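PDB 5UBU: putative acetamidase/formamidase from Yersinia enterocolitica subsp. palearctica serotype O:3, which probably hydrolyses carbon-nitrogen bonds other than peptide bonds in linear amides. Local coordinates for residues Asp62-Ala67 with His117-Met122; Thr132-Met137 with Ser269-Glu274; Arg147-Asp152 with Val156-Arg161; Asn193-Asp198 with Ala223-Gly228. All coordinates share one frame; numbering follows the deposited sequence.

Contact 1 (Asp62-Ala67 with His117-Met122); sequences DAFEGA and HGICAM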
loop_
_atom_site.group_PDB
_atom_site.type_symbol
_atom_site.label_atom_id
_atom_site.label_comp_id
_atom_site.label_asym_id
_atom_site.label_seq_id
_atom_site.Cartn_x
_atom_site.Cartn_y
_atom_site.Cartn_z
ATOM N N ASP B 62 -10.444 16.675 -25.625
ATOM C CA ASP B 62 -10.007 16.779 -24.239
ATOM C C ASP B 62 -10.561 15.616 -23.409
ATOM O O ASP B 62 -11.419 14.870 -23.869
ATOM C CB ASP B 62 -10.339 18.165 -23.629
ATOM C CG ASP B 62 -11.842 18.386 -23.353
ATOM O OD1 ASP B 62 -12.616 17.410 -23.272
ATOM O OD2 ASP B 62 -12.254 19.564 -23.153
ATOM N N ALA B 63 -10.068 15.482 -22.187
ATOM C CA ALA B 63 -10.491 14.411 -21.285
ATOM C C ALA B 63 -11.992 14.357 -20.977
ATOM O O ALA B 63 -12.503 13.296 -20.603
ATOM C CB ALA B 63 -9.719 14.512 -19.985
ATOM N N PHE B 64 -12.689 15.476 -21.141
ATOM C CA PHE B 64 -14.127 15.553 -20.852
ATOM C C PHE B 64 -14.987 15.505 -22.119
ATOM O O PHE B 64 -16.209 15.620 -22.048
ATOM C CB PHE B 64 -14.415 16.850 -20.073
ATOM C CG PHE B 64 -13.404 17.137 -18.990
ATOM C CD1 PHE B 64 -13.330 16.316 -17.863
ATOM C CD2 PHE B 64 -12.515 18.209 -19.101
ATOM C CE1 PHE B 64 -12.393 16.567 -16.867
ATOM C CE2 PHE B 64 -11.585 18.451 -18.109
ATOM C CZ PHE B 64 -11.517 17.630 -16.992
ATOM N N GLU B 65 -14.332 15.296 -23.259
ATOM C CA GLU B 65 -14.967 15.258 -24.585
ATOM C C GLU B 65 -15.818 16.521 -24.804
ATOM O O GLU B 65 -16.957 16.454 -25.249
ATOM C CB GLU B 65 -15.758 13.949 -24.801
ATOM C CG GLU B 65 -16.040 13.664 -26.275
ATOM C CD GLU B 65 -16.650 12.303 -26.565
ATOM O OE1 GLU B 65 -16.500 11.834 -27.720
ATOM O OE2 GLU B 65 -17.259 11.699 -25.656
ATOM N N GLY B 66 -15.231 17.669 -24.460
ATOM C CA GLY B 66 -15.869 18.974 -24.599
ATOM C C GLY B 66 -17.092 19.253 -23.733
ATOM O O GLY B 66 -17.768 20.269 -23.927
ATOM N N ALA B 67 -17.366 18.384 -22.757
ATOM C CA ALA B 67 -18.542 18.555 -21.891
ATOM C C ALA B 67 -18.458 19.759 -20.965
ATOM O O ALA B 67 -19.491 20.260 -20.512
ATOM C CB ALA B 67 -18.780 17.298 -21.072
ATOM N N HIS B 117 -8.753 26.795 -25.223
ATOM C CA HIS B 117 -8.701 26.790 -23.770
ATOM C C HIS B 117 -8.456 25.386 -23.227
ATOM O O HIS B 117 -8.983 24.408 -23.754
ATOM C CB HIS B 117 -9.985 27.353 -23.134
ATOM C CG HIS B 117 -10.205 28.814 -23.387
ATOM N ND1 HIS B 117 -10.905 29.279 -24.478
ATOM C CD2 HIS B 117 -9.837 29.914 -22.672
ATOM C CE1 HIS B 117 -10.973 30.598 -24.422
ATOM N NE2 HIS B 117 -10.340 31.006 -23.336
ATOM N N GLY B 118 -7.627 25.319 -22.190
ATOM C CA GLY B 118 -7.341 24.086 -21.476
ATOM C C GLY B 118 -8.272 24.091 -20.275
ATOM O O GLY B 118 -8.845 25.114 -19.958
ATOM N N ILE B 119 -8.409 22.956 -19.598
ATOM C CA ILE B 119 -9.294 22.844 -18.436
ATOM C C ILE B 119 -8.706 22.012 -17.314
ATOM O O ILE B 119 -8.254 20.901 -17.544
ATOM C CB ILE B 119 -10.619 22.153 -18.826
ATOM C CG1 ILE B 119 -11.356 22.973 -19.897
ATOM C CG2 ILE B 119 -11.547 22.029 -17.618
ATOM C CD1 ILE B 119 -12.534 22.243 -20.539
ATOM N N CYS B 120 -8.715 22.554 -16.106
ATOM C CA CYS B 120 -8.279 21.821 -14.926
ATOM C C CYS B 120 -9.528 21.743 -14.065
ATOM O O CYS B 120 -10.276 22.721 -13.959
ATOM C CB CYS B 120 -7.158 22.519 -14.166
ATOM S SG CYS B 120 -6.658 21.583 -12.684
ATOM N N ALA B 121 -9.763 20.586 -13.453
ATOM C CA ALA B 121 -10.954 20.403 -12.636
ATOM C C ALA B 121 -10.736 19.526 -11.426
ATOM O O ALA B 121 -9.888 18.631 -11.434
ATOM C CB ALA B 121 -12.071 19.813 -13.493
HETATM N N MSE B 122 -11.521 19.811 -10.392
HETATM C CA MSE B 122 -11.507 19.062 -9.151
HETATM C C MSE B 122 -12.809 18.329 -9.180
HETATM O O MSE B 122 -13.861 18.891 -8.907
HETATM C CB MSE B 122 -11.409 19.968 -7.942
HETATM C CG MSE B 122 -9.958 20.268 -7.594
HETATM SE SE MSE B 122 -9.936 21.731 -6.250
HETATM C CE MSE B 122 -10.565 20.731 -4.694
#
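D62 and F64, set in two overlapping turns (type I from D62 to E65, type I' from F64 to A67), face I119 and A121 on one side of strand 117-122, the nearest CA atoms being those of D62 and G118, 8.3 Å apart. F64 has the largest share of the contact. Its ring, with CG beside the backbone N (chi1 -43°), extends to the strand and presents its far end: CE2 lies 3.6 Å from I119 CG2 and CZ 4.2 Å from A121 CB. I119 divides its branches between two neighbours, CG2 going to the phenyl ring and CD1 to the carboxylate of D62, 3.8 Å from OD2. The other oxygen of D62 is used within its own loop. OD1 accepts a nearly straight bond (174°) from G66 N at 2.9 Å, arriving from above the carboxylate plane, and a weak one from F64 N. F64 also touches L79 and E236, and A121 N is bonded to T233 OG1. The join to the strand is thus largely apolar, while one oxygen of the acid, OD1, bonds within the turns that present F64; the buried charge is probably eased chiefly by the G66 N-H.

Contact 2 (Thr132-Met137 with Ser269-Glu274); sequences TDLTAM and SARPLE
The L134 and R271 side chains cross at about a right angle, L134 CD1 resting over one face of the guanidinium, 3.4 Å above the plane and displaced toward the rim. CD1 of L134 is 3.6 Å from R271 NH2, while L134 CB comes to 3.5 Å from R271 NH1. T135 OG1 stands more obliquely, 4.0 Å from R271 NH1, too far for a bond; the hydroxyl is instead bonded to D275 OD2 of the third subunit, an oxygen that also forms a long, weak ion pair with R271 NH1. A water accepts from R271 NH2 at 3.3 Å and is weakly linked to T132 OG1. Farther out, T132 shapes the loop: T132 OG1 accepts from T135 N at 3.0 Å (165°). The same T132 OG1 accepts from L134 N at 3.2 Å, so that an ST motif and an ST turn set both residues before the arginine. On the other side, R271 is extended from CG to NE and projects from the end of strand 263-270, just ahead of a cis peptide bond and of P272, the N-cap of helix 273-291. Its NH2 also donates to D316 O. The cation is therefore covered by a leucine on one face and addressed at its nitrogens by a backbone carbonyl, a water and a distant carboxylate; D275 of the third subunit probably offsets some of its charge.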
loop_
_atom_site.group_PDB
_atom_site.type_symbol
_atom_site.label_atom_id
_atom_site.label_comp_id
_atom_site.label_asym_id
_atom_site.label_seq_id
_atom_site.Cartn_x
_atom_site.Cartn_y
_atom_site.Cartn_z
ATOM N N THR B 132 -11.749 8.644 -2.399
ATOM C CA THR B 132 -12.308 8.333 -3.709
ATOM C C THR B 132 -13.147 7.083 -3.563
ATOM O O THR B 132 -13.429 6.667 -2.444
ATOM C CB THR B 132 -11.175 8.097 -4.727
ATOM O OG1 THR B 132 -10.406 6.956 -4.352
ATOM C CG2 THR B 132 -10.250 9.305 -4.794
ATOM N N ASP B 133 -13.568 6.493 -4.678
ATOM C CA ASP B 133 -14.322 5.241 -4.623
ATOM C C ASP B 133 -13.412 4.027 -4.402
ATOM O O ASP B 133 -13.904 2.931 -4.153
ATOM C CB ASP B 133 -15.204 5.072 -5.871
ATOM C CG ASP B 133 -16.410 6.030 -5.878
ATOM O OD1 ASP B 133 -16.865 6.478 -4.783
ATOM O OD2 ASP B 133 -16.919 6.291 -6.993
ATOM N N LEU B 134 -12.095 4.230 -4.505
ATOM C CA LEU B 134 -11.110 3.170 -4.264
ATOM C C LEU B 134 -10.555 3.352 -2.842
ATOM O O LEU B 134 -10.531 2.402 -2.054
ATOM C CB LEU B 134 -10.014 3.186 -5.330
ATOM C CG LEU B 134 -10.548 2.934 -6.751
ATOM C CD1 LEU B 134 -9.451 3.063 -7.795
ATOM C CD2 LEU B 134 -11.202 1.559 -6.866
ATOM N N THR B 135 -10.111 4.570 -2.523
ATOM C CA THR B 135 -9.638 4.911 -1.175
ATOM C C THR B 135 -10.918 5.463 -0.518
ATOM O O THR B 135 -11.063 6.661 -0.293
ATOM C CB THR B 135 -8.492 5.941 -1.220
ATOM O OG1 THR B 135 -7.427 5.418 -2.012
ATOM C CG2 THR B 135 -7.978 6.255 0.163
ATOM N N ALA B 136 -11.843 4.543 -0.243
ATOM C CA ALA B 136 -13.186 4.842 0.278
ATOM C C ALA B 136 -13.297 5.452 1.665
ATOM O O ALA B 136 -13.228 4.741 2.664
ATOM C CB ALA B 136 -14.037 3.585 0.215
HETATM N N MSE B 137 -13.511 6.765 1.703
HETATM C CA MSE B 137 -13.670 7.497 2.949
HETATM C C MSE B 137 -15.094 7.990 3.063
HETATM O O MSE B 137 -15.832 8.022 2.081
HETATM C CB MSE B 137 -12.755 8.719 3.006
HETATM C CG MSE B 137 -11.313 8.503 2.588
HETATM SE SE MSE B 137 -10.435 7.229 3.774
HETATM C CE MSE B 137 -8.606 7.962 3.611
ATOM N N SER B 269 3.037 0.394 -13.855
ATOM C CA SER B 269 1.770 0.896 -13.325
ATOM C C SER B 269 1.123 -0.104 -12.392
ATOM O O SER B 269 0.967 -1.262 -12.748
ATOM C CB SER B 269 0.805 1.239 -14.464
ATOM O OG SER B 269 1.318 2.275 -15.267
ATOM N N ALA B 270 0.729 0.361 -11.206
ATOM C CA ALA B 270 0.089 -0.490 -10.194
ATOM C C ALA B 270 -0.261 0.280 -8.916
ATOM O O ALA B 270 -0.093 1.494 -8.836
ATOM C CB ALA B 270 1.021 -1.653 -9.841
ATOM N N ARG B 271 -0.802 -0.461 -7.952
ATOM C CA ARG B 271 -1.093 0.027 -6.608
ATOM C C ARG B 271 -0.666 -1.116 -5.689
ATOM O O ARG B 271 -0.921 -2.277 -6.022
ATOM C CB ARG B 271 -2.563 0.339 -6.358
ATOM C CG ARG B 271 -3.122 1.521 -7.115
ATOM C CD ARG B 271 -4.437 1.960 -6.482
ATOM N NE ARG B 271 -5.000 3.146 -7.130
ATOM C CZ ARG B 271 -5.991 3.894 -6.634
ATOM N NH1 ARG B 271 -6.533 3.614 -5.451
ATOM N NH2 ARG B 271 -6.422 4.959 -7.315
ATOM N N PRO B 272 -0.036 -0.833 -4.545
ATOM C CA PRO B 272 0.284 0.519 -4.085
ATOM C C PRO B 272 1.421 1.146 -4.896
ATOM O O PRO B 272 1.978 0.491 -5.786
ATOM C CB PRO B 272 0.652 0.303 -2.627
ATOM C CG PRO B 272 1.221 -1.075 -2.597
ATOM C CD PRO B 272 0.449 -1.865 -3.610
ATOM N N LEU B 273 1.755 2.399 -4.602
ATOM C CA LEU B 273 2.785 3.094 -5.384
ATOM C C LEU B 273 4.166 2.419 -5.351
ATOM O O LEU B 273 4.907 2.548 -6.320
ATOM C CB LEU B 273 2.865 4.586 -5.000
ATOM C CG LEU B 273 3.726 5.504 -5.880
ATOM C CD1 LEU B 273 3.155 5.565 -7.290
ATOM C CD2 LEU B 273 3.816 6.907 -5.299
ATOM N N GLU B 274 4.504 1.702 -4.268
ATOM C CA GLU B 274 5.796 0.997 -4.195
ATOM C C GLU B 274 5.919 -0.056 -5.306
ATOM O O GLU B 274 6.997 -0.255 -5.872
ATOM C CB GLU B 274 5.985 0.112 -2.944
ATOM C CG GLU B 274 5.737 0.609 -1.559
ATOM C CD GLU B 274 4.288 0.564 -1.128
ATOM O OE1 GLU B 274 3.496 1.143 -1.859
ATOM O OE2 GLU B 274 3.981 0.041 -0.013
HETATM O O HOH W 1 -9.202 6.696 -7.422
#

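Contact 3 (Arg147-Asp152 with Val156-Arg161); sequences RMIKLD and VYWSER
R147 reaches across to W158 from the strand 145-151 side of a beta hairpin. Its CB points toward the partner segment; beyond CG the chain bends at chi2 (-63°) and chi3, and NE meets E71 OE2 in a salt bridge. CZ carries the two terminal nitrogens to a single acceptor: W158 O receives R147 NH2 at 3.0 Å and R147 NH1 at 3.1 Å, lying in the guanidinium plane while the two donors approach it from opposite faces of its carbonyl plane. NH1 of R147 also stands over one face of the indole, 3.8 Å from W158 CE2, with guanidinium and ring planes 70° apart, and any cation-pi attraction is at most weak. I149 CD1 covers a face of the same guanidinium and also lies above the indole. I149 CG2 turns instead to V156, 3.4 Å from V156 CG1.

Toward the turn, Y157 N donates to K150 O at 3.0 Å. The Y157 ring lies with its edge to segment 147-152, and Y157 OH gives a 2.9 Å bond to D152 OD2 on the syn side, 35° out of the carboxylate plane, carboxylate and ring planes being almost perpendicular. D152 OD1 accepts from the backbone N atoms of E154 and K155, and W158 NE1 bonds to D298 of the second subunit. The whole is an antiparallel beta hairpin, L151 and V156 forming a non-hydrogen-bonded pair, which supplies two successive strands of a four-stranded antiparallel sheet.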
loop_
_atom_site.group_PDB
_atom_site.type_symbol
_atom_site.label_atom_id
_atom_site.label_comp_id
_atom_site.label_asym_id
_atom_site.label_seq_id
_atom_site.Cartn_x
_atom_site.Cartn_y
_atom_site.Cartn_z
ATOM N N ARG B 147 -11.379 25.335 -13.881
ATOM C CA ARG B 147 -10.583 26.459 -14.340
ATOM C C ARG B 147 -10.476 26.389 -15.856
ATOM O O ARG B 147 -10.072 25.367 -16.384
ATOM C CB ARG B 147 -9.195 26.414 -13.737
ATOM C CG ARG B 147 -9.105 26.701 -12.250
ATOM C CD ARG B 147 -9.545 28.120 -11.871
ATOM N NE ARG B 147 -9.233 29.094 -12.920
ATOM C CZ ARG B 147 -8.041 29.647 -13.154
ATOM N NH1 ARG B 147 -6.973 29.336 -12.430
ATOM N NH2 ARG B 147 -7.908 30.529 -14.143
HETATM N N MSE B 148 -10.866 27.467 -16.541
HETATM C CA MSE B 148 -10.789 27.572 -18.002
HETATM C C MSE B 148 -9.545 28.387 -18.200
HETATM O O MSE B 148 -9.512 29.562 -17.887
HETATM C CB MSE B 148 -11.966 28.321 -18.584
HETATM C CG MSE B 148 -13.271 27.550 -18.445
HETATM SE SE MSE B 148 -13.320 26.260 -19.918
HETATM C CE MSE B 148 -13.619 27.402 -21.485
ATOM N N ILE B 149 -8.497 27.757 -18.702
ATOM C CA ILE B 149 -7.221 28.412 -18.900
ATOM C C ILE B 149 -6.942 28.669 -20.369
ATOM O O ILE B 149 -6.966 27.763 -21.190
ATOM C CB ILE B 149 -6.055 27.543 -18.341
ATOM C CG1 ILE B 149 -6.346 27.056 -16.915
ATOM C CG2 ILE B 149 -4.728 28.281 -18.455
ATOM C CD1 ILE B 149 -6.864 28.135 -16.006
ATOM N N LYS B 150 -6.653 29.921 -20.684
ATOM C CA LYS B 150 -6.332 30.323 -22.042
ATOM C C LYS B 150 -4.928 29.793 -22.279
ATOM O O LYS B 150 -4.140 29.683 -21.347
ATOM C CB LYS B 150 -6.358 31.847 -22.120
ATOM C CG LYS B 150 -6.500 32.487 -23.490
ATOM C CD LYS B 150 -6.605 34.020 -23.307
ATOM C CE LYS B 150 -7.378 34.734 -24.423
ATOM N NZ LYS B 150 -8.834 34.387 -24.373
ATOM N N LEU B 151 -4.615 29.422 -23.508
ATOM C CA LEU B 151 -3.278 28.902 -23.793
ATOM C C LEU B 151 -2.883 29.053 -25.244
ATOM O O LEU B 151 -3.725 29.319 -26.090
ATOM C CB LEU B 151 -3.143 27.440 -23.306
ATOM C CG LEU B 151 -4.177 26.367 -23.686
ATOM C CD1 LEU B 151 -4.142 26.050 -25.161
ATOM C CD2 LEU B 151 -3.918 25.094 -22.906
ATOM N N ASP B 152 -1.582 28.950 -25.495
ATOM C CA ASP B 152 -1.030 29.028 -26.845
ATOM C C ASP B 152 0.203 28.111 -26.919
ATOM O O ASP B 152 0.534 27.436 -25.937
ATOM C CB ASP B 152 -0.754 30.490 -27.272
ATOM C CG ASP B 152 0.269 31.203 -26.395
ATOM O OD1 ASP B 152 1.179 30.556 -25.838
ATOM O OD2 ASP B 152 0.191 32.443 -26.305
ATOM N N VAL B 156 0.841 28.831 -20.809
ATOM C CA VAL B 156 -0.445 28.447 -20.210
ATOM C C VAL B 156 -0.767 29.556 -19.209
ATOM O O VAL B 156 -0.080 29.705 -18.201
ATOM C CB VAL B 156 -0.363 27.085 -19.505
ATOM C CG1 VAL B 156 -1.704 26.723 -18.876
ATOM C CG2 VAL B 156 0.082 25.999 -20.488
ATOM N N TYR B 157 -1.808 30.335 -19.496
ATOM C CA TYR B 157 -2.178 31.490 -18.668
ATOM C C TYR B 157 -3.036 31.127 -17.463
ATOM O O TYR B 157 -4.212 31.489 -17.389
ATOM C CB TYR B 157 -2.855 32.544 -19.553
ATOM C CG TYR B 157 -1.970 32.948 -20.707
ATOM C CD1 TYR B 157 -0.956 33.890 -20.537
ATOM C CD2 TYR B 157 -2.118 32.364 -21.961
ATOM C CE1 TYR B 157 -0.124 34.247 -21.586
ATOM C CE2 TYR B 157 -1.298 32.725 -23.024
ATOM C CZ TYR B 157 -0.303 33.665 -22.826
ATOM O OH TYR B 157 0.508 34.021 -23.863
ATOM N N TRP B 158 -2.409 30.445 -16.505
ATOM C CA TRP B 158 -3.078 29.980 -15.288
ATOM C C TRP B 158 -3.775 31.092 -14.508
ATOM O O TRP B 158 -4.915 30.929 -14.084
ATOM C CB TRP B 158 -2.087 29.251 -14.367
ATOM C CG TRP B 158 -2.741 28.652 -13.179
ATOM C CD1 TRP B 158 -2.863 29.201 -11.936
ATOM C CD2 TRP B 158 -3.411 27.395 -13.134
ATOM N NE1 TRP B 158 -3.559 28.349 -11.112
ATOM C CE2 TRP B 158 -3.904 27.230 -11.826
ATOM C CE3 TRP B 158 -3.641 26.383 -14.074
ATOM C CZ2 TRP B 158 -4.612 26.095 -11.434
ATOM C CZ3 TRP B 158 -4.334 25.252 -13.683
ATOM C CH2 TRP B 158 -4.813 25.118 -12.376
ATOM N N SER B 159 -3.069 32.201 -14.304
ATOM C CA SER B 159 -3.612 33.345 -13.570
ATOM C C SER B 159 -2.709 34.571 -13.716
ATOM O O SER B 159 -1.646 34.493 -14.330
ATOM C CB SER B 159 -3.744 33.000 -12.078
ATOM O OG SER B 159 -2.480 32.699 -11.503
ATOM N N GLU B 160 -3.142 35.702 -13.153
ATOM C CA GLU B 160 -2.339 36.924 -13.159
ATOM C C GLU B 160 -0.958 36.644 -12.576
ATOM O O GLU B 160 0.063 37.054 -13.117
ATOM C CB GLU B 160 -3.028 38.000 -12.310
ATOM C CG GLU B 160 -4.203 38.676 -13.012
ATOM C CD GLU B 160 -3.744 39.785 -13.956
ATOM O OE1 GLU B 160 -2.974 40.661 -13.483
ATOM O OE2 GLU B 160 -4.180 39.811 -15.139
ATOM N N ARG B 161 -0.969 35.916 -11.465
ATOM C CA ARG B 161 0.245 35.580 -10.740
ATOM C C ARG B 161 1.122 34.525 -11.419
ATOM O O ARG B 161 2.348 34.652 -11.409
ATOM C CB ARG B 161 -0.123 35.120 -9.327
ATOM C CG ARG B 161 1.071 34.819 -8.444
ATOM C CD ARG B 161 0.640 34.427 -7.049
ATOM N NE ARG B 161 1.798 34.190 -6.194
ATOM C CZ ARG B 161 1.734 33.827 -4.913
ATOM N NH1 ARG B 161 2.857 33.627 -4.220
ATOM N NH2 ARG B 161 0.554 33.659 -4.321
#

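Contact 4 (Asn193-Asp198 with Ala223-Gly228); sequences NMDVPD and ACQGDG. With NA (sodium ion), chain H.
Q225 and D195 meet in a junction of two irregular loops, A223 and C224 leading segment 223-228 in toward it. Q225 follows, its CG anti to the backbone N (chi1 -179°) and the chain extended, which carries the amide to the other loop. Q225 NE2 donates to D195 O at 2.8 Å from above the carbonyl plane, and Q225 OE1, bonded to H169 NE2, lies 3.5 Å from D195 CB; the amide stands perpendicular to the D195 carboxylate. P197 lies across the same side chain, its CD 3.9 Å from Q225 NE2. G226 O takes a weak second bond from that NE2. D227 comes near P197 with OD1, though OD2 is bonded to V309 N of the second subunit. The carboxylate of D195 holds a sodium ion with both oxygens, OD1 at 2.3 Å and OD2 at 2.7 Å, beside N193 OD1 at 2.2 Å and a water at 2.9 Å. Q225 is thus a second-shell residue, gripping the backbone of a ligand in a two-ion site whose sodium ions share D220, the second being bound by H222 and E236.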
loop_
_atom_site.group_PDB
_atom_site.type_symbol
_atom_site.label_atom_id
_atom_site.label_comp_id
_atom_site.label_asym_id
_atom_site.label_seq_id
_atom_site.Cartn_x
_atom_site.Cartn_y
_atom_site.Cartn_z
ATOM N N ASN B 193 -3.677 5.197 -19.562
ATOM C CA ASN B 193 -3.704 6.501 -18.899
ATOM C C ASN B 193 -2.547 6.611 -17.899
ATOM O O ASN B 193 -2.742 6.606 -16.679
ATOM C CB ASN B 193 -5.060 6.688 -18.201
ATOM C CG ASN B 193 -5.284 8.100 -17.703
ATOM O OD1 ASN B 193 -4.703 9.048 -18.220
ATOM N ND2 ASN B 193 -6.161 8.248 -16.721
HETATM N N MSE B 194 -1.341 6.726 -18.441
HETATM C CA MSE B 194 -0.124 6.804 -17.635
HETATM C C MSE B 194 0.131 8.165 -17.046
HETATM O O MSE B 194 0.688 8.272 -15.959
HETATM C CB MSE B 194 1.070 6.443 -18.515
HETATM C CG MSE B 194 0.982 5.008 -19.027
HETATM SE SE MSE B 194 2.421 4.655 -20.315
HETATM C CE MSE B 194 1.819 5.775 -21.816
ATOM N N ASP B 195 -0.258 9.212 -17.764
ATOM C CA ASP B 195 -0.047 10.586 -17.316
ATOM C C ASP B 195 1.411 10.819 -16.879
ATOM O O ASP B 195 1.678 11.254 -15.767
ATOM C CB ASP B 195 -1.024 10.951 -16.192
ATOM C CG ASP B 195 -2.488 10.930 -16.629
ATOM O OD1 ASP B 195 -2.788 11.089 -17.835
ATOM O OD2 ASP B 195 -3.355 10.784 -15.740
ATOM N N VAL B 196 2.343 10.487 -17.767
ATOM C CA VAL B 196 3.770 10.679 -17.531
ATOM C C VAL B 196 4.163 11.903 -18.363
ATOM O O VAL B 196 4.142 11.833 -19.595
ATOM C CB VAL B 196 4.593 9.439 -17.954
ATOM C CG1 VAL B 196 6.090 9.725 -17.885
ATOM C CG2 VAL B 196 4.242 8.249 -17.078
ATOM N N PRO B 197 4.521 13.024 -17.703
ATOM C CA PRO B 197 4.881 14.287 -18.384
ATOM C C PRO B 197 5.923 14.189 -19.489
ATOM O O PRO B 197 5.928 15.023 -20.395
ATOM C CB PRO B 197 5.446 15.151 -17.256
ATOM C CG PRO B 197 4.810 14.627 -16.026
ATOM C CD PRO B 197 4.602 13.157 -16.236
ATOM N N ASP B 198 6.787 13.184 -19.414
ATOM C CA ASP B 198 7.867 12.994 -20.395
ATOM C C ASP B 198 7.421 12.496 -21.776
ATOM O O ASP B 198 8.176 12.604 -22.742
ATOM C CB ASP B 198 8.889 12.021 -19.817
ATOM C CG ASP B 198 9.465 12.498 -18.510
ATOM O OD1 ASP B 198 10.347 13.373 -18.513
ATOM O OD2 ASP B 198 9.066 11.955 -17.475
ATOM N N ALA B 223 -1.542 20.241 -21.512
ATOM C CA ALA B 223 -0.715 21.413 -21.832
ATOM C C ALA B 223 0.470 21.494 -20.876
ATOM O O ALA B 223 1.467 22.140 -21.170
ATOM C CB ALA B 223 -1.541 22.688 -21.762
ATOM N N CYS B 224 0.325 20.843 -19.725
ATOM C CA CYS B 224 1.353 20.784 -18.687
ATOM C C CYS B 224 0.859 19.818 -17.625
ATOM O O CYS B 224 -0.318 19.479 -17.628
ATOM C CB CYS B 224 1.581 22.172 -18.077
ATOM S SG CYS B 224 0.058 22.983 -17.519
ATOM N N GLN B 225 1.745 19.362 -16.738
ATOM C CA GLN B 225 1.352 18.458 -15.646
ATOM C C GLN B 225 2.433 18.317 -14.591
ATOM O O GLN B 225 3.616 18.186 -14.914
ATOM C CB GLN B 225 1.007 17.049 -16.152
ATOM C CG GLN B 225 0.564 16.075 -15.055
ATOM C CD GLN B 225 0.464 14.651 -15.527
ATOM O OE1 GLN B 225 -0.179 14.355 -16.530
ATOM N NE2 GLN B 225 1.082 13.754 -14.785
ATOM N N GLY B 226 1.998 18.292 -13.331
ATOM C CA GLY B 226 2.906 18.109 -12.217
ATOM C C GLY B 226 3.116 16.620 -11.951
ATOM O O GLY B 226 2.350 15.767 -12.430
ATOM N N ASP B 227 4.168 16.303 -11.201
ATOM C CA ASP B 227 4.470 14.925 -10.857
ATOM C C ASP B 227 3.370 14.444 -9.919
ATOM O O ASP B 227 3.174 15.004 -8.839
ATOM C CB ASP B 227 5.845 14.814 -10.187
ATOM C CG ASP B 227 6.994 15.226 -11.106
ATOM O OD1 ASP B 227 6.770 15.423 -12.326
ATOM O OD2 ASP B 227 8.137 15.338 -10.607
ATOM N N GLY B 228 2.637 13.429 -10.363
ATOM C CA GLY B 228 1.534 12.865 -9.602
ATOM C C GLY B 228 0.151 13.326 -10.046
ATOM O O GLY B 228 -0.831 12.652 -9.741
HETATM NA NA NA H . -5.044 11.226 -17.813
HETATM O O HOH W 2 -6.205 11.427 -15.151
#

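Overall arrangement
Contacts 1 and 3 share a sheet, in which strands 117-122 and 145-151 are neighbours, with probable hydrogen bonds from G118 N to I149 O (2.7 Å) and from R147 N to C120 O (2.8 Å). Contact 3 in turn touches contact 4 through L151 CD2 and A223 CB, 3.6 Å apart. Contact 4 holds ligands of one sodium ion directly, whereas the F64 side chain of contact 1 is about 7 Å from a sodium ion and that of R271 in contact 2 about 12 Å. Contact 2 touches none of the others, its nearest atoms being about 5 Å from contact 4 and about 18 Å from contact 3. All four contacts also touch the second subunit.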